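Local coordinates for group B streptococcal R4 surface protein (PDB 6S5X) that forms the most N-terminal Rib domain of a cell-wall-anchored streptococcal surface protein implicated in infection, probably serving as a structural unit of its extracellular stalk, at residues 39-44 against 64-69. Sequence-based numbering, arbitrary orientation.
Sequences KGTTVA and TYPDGS
Thr42 and Thr64 form an antiparallel hydrogen-bonded pair, where edge strand 42-45 joins the end of strand 55-64 in the sheet of this immunoglobulin-like Rib domain. Thr42 N donates to Thr64 O (3.0 Å) and Thr64 N to Thr42 O (2.9 Å), both nearly straight. On one face the two side chains lie alongside, pointing the same way. With chi1 at 67°, Thr42 OG1 sits between its own backbone N and carbonyl carbon and rests against Thr64 CB at 3.4 Å. The hydroxyls do not bond directly; a water joins Thr42 OG1 to Thr64 OG1. Just beyond the paired residues, Thr41 and Tyr65 lie side by side, Thr41 OG1 3.5 Å from Tyr65 CD1 in an oblique approach. That hydroxyl is bonded to Pro38 O, while the phenol OH bonds to Asp71, a sodium ligand. In Thr41, chi1 of -59° sets OG1 beside the backbone N and CG2 anti to it, which brings CG2 to 3.5 Å from Thr64 O. The same carbonyl receives a CA-H contact from Thr41 and a second water that also donates to Gly40 O. Farther along, the ring of Pro66 lies against the backbone before Thr41, CG 3.4 Å from Lys39 O. Pro66 belongs to the type I turn from Tyr65 to Gly68; there Asp67 OD1 accepts from Ser69 N, an Asx turn, and also from Ser69 OG. Backbone hydrogen bonds and bridging waters thus hold the exposed side of this strand end, while the buried Tyr65 probably helps position Asp71.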
loop_
_atom_site.group_PDB
_atom_site.type_symbol
_atom_site.label_atom_id
_atom_site.label_comp_id
_atom_site.label_asym_id
_atom_site.label_seq_id
_atom_site.Cartn_x
_atom_site.Cartn_y
_atom_site.Cartn_z
ATOM N N LYS A 39 -11.081 5.472 9.838
ATOM C CA LYS A 39 -10.586 4.729 10.986
ATOM C C LYS A 39 -10.887 3.253 10.772
ATOM O O LYS A 39 -11.970 2.886 10.302
ATOM C CB LYS A 39 -11.246 5.233 12.273
ATOM C CG LYS A 39 -10.426 5.055 13.540
ATOM C CD LYS A 39 -11.075 5.830 14.681
ATOM C CE LYS A 39 -11.014 5.087 16.012
ATOM N NZ LYS A 39 -9.728 5.286 16.725
ATOM N N GLY A 40 -9.917 2.409 11.087
ATOM C CA GLY A 40 -10.078 0.973 10.939
ATOM C C GLY A 40 -9.714 0.398 9.584
ATOM O O GLY A 40 -9.698 -0.837 9.431
ATOM N N THR A 41 -9.419 1.238 8.607
ATOM C CA THR A 41 -8.917 0.761 7.323
ATOM C C THR A 41 -7.585 0.045 7.525
ATOM O O THR A 41 -6.733 0.510 8.291
ATOM C CB THR A 41 -8.723 1.946 6.361
ATOM O OG1 THR A 41 -9.964 2.638 6.152
ATOM C CG2 THR A 41 -8.200 1.458 5.048
ATOM N N THR A 42 -7.400 -1.084 6.832
ATOM C CA THR A 42 -6.155 -1.844 6.845
ATOM C C THR A 42 -5.469 -1.742 5.491
ATOM O O THR A 42 -6.115 -1.543 4.459
ATOM C CB THR A 42 -6.393 -3.321 7.173
ATOM O OG1 THR A 42 -7.117 -3.938 6.103
ATOM C CG2 THR A 42 -7.158 -3.452 8.467
ATOM N N VAL A 43 -4.145 -1.873 5.512
ATOM C CA VAL A 43 -3.345 -1.890 4.302
ATOM C C VAL A 43 -2.394 -3.082 4.374
ATOM O O VAL A 43 -1.902 -3.444 5.453
ATOM C CB VAL A 43 -2.572 -0.572 4.094
ATOM C CG1 VAL A 43 -3.517 0.591 3.912
ATOM C CG2 VAL A 43 -1.681 -0.322 5.244
ATOM N N ALA A 44 -2.207 -3.743 3.240
ATOM C CA ALA A 44 -1.309 -4.877 3.165
ATOM C C ALA A 44 -0.739 -4.963 1.770
ATOM O O ALA A 44 -1.402 -4.605 0.792
ATOM C CB ALA A 44 -2.040 -6.178 3.518
ATOM N N THR A 64 -8.231 -2.144 2.609
ATOM C CA THR A 64 -9.503 -2.777 2.945
ATOM C C THR A 64 -10.242 -1.905 3.946
ATOM O O THR A 64 -9.770 -1.689 5.061
ATOM C CB THR A 64 -9.311 -4.186 3.502
ATOM O OG1 THR A 64 -8.588 -4.986 2.554
ATOM C CG2 THR A 64 -10.690 -4.826 3.735
ATOM N N TYR A 65 -11.390 -1.418 3.552
ATOM C CA TYR A 65 -12.180 -0.536 4.393
ATOM C C TYR A 65 -13.058 -1.344 5.354
ATOM O O TYR A 65 -13.318 -2.535 5.138
ATOM C CB TYR A 65 -13.054 0.374 3.511
ATOM C CG TYR A 65 -12.230 1.237 2.584
ATOM C CD1 TYR A 65 -11.543 2.345 3.067
ATOM C CD2 TYR A 65 -12.091 0.924 1.237
ATOM C CE1 TYR A 65 -10.756 3.119 2.221
ATOM C CE2 TYR A 65 -11.332 1.679 0.404
ATOM C CZ TYR A 65 -10.653 2.786 0.890
ATOM O OH TYR A 65 -9.873 3.530 0.026
ATOM N N PRO A 66 -13.555 -0.703 6.418
ATOM C CA PRO A 66 -14.342 -1.437 7.428
ATOM C C PRO A 66 -15.610 -2.065 6.897
ATOM O O PRO A 66 -16.098 -3.032 7.498
ATOM C CB PRO A 66 -14.669 -0.356 8.480
ATOM C CG PRO A 66 -13.549 0.620 8.364
ATOM C CD PRO A 66 -13.225 0.660 6.866
ATOM N N ASP A 67 -16.170 -1.556 5.812
ATOM C CA ASP A 67 -17.365 -2.163 5.232
ATOM C C ASP A 67 -17.053 -3.295 4.267
ATOM O O ASP A 67 -17.982 -3.886 3.698
ATOM C CB ASP A 67 -18.237 -1.100 4.544
ATOM C CG ASP A 67 -17.614 -0.480 3.315
ATOM O OD1 ASP A 67 -16.510 -0.882 2.904
ATOM O OD2 ASP A 67 -18.253 0.447 2.746
ATOM N N GLY A 68 -15.780 -3.627 4.095
ATOM C CA GLY A 68 -15.384 -4.723 3.237
ATOM C C GLY A 68 -14.994 -4.330 1.828
ATOM O O GLY A 68 -14.348 -5.138 1.138
ATOM N N SER A 69 -15.321 -3.118 1.397
ATOM C CA SER A 69 -14.881 -2.662 0.097
ATOM C C SER A 69 -13.367 -2.443 0.126
ATOM O O SER A 69 -12.754 -2.338 1.186
ATOM C CB SER A 69 -15.607 -1.388 -0.309
ATOM O OG SER A 69 -15.377 -0.314 0.581
HETATM O O HOH W 1 -10.996 -2.475 7.613
HETATM O O HOH W 2 -5.935 -4.520 3.469
#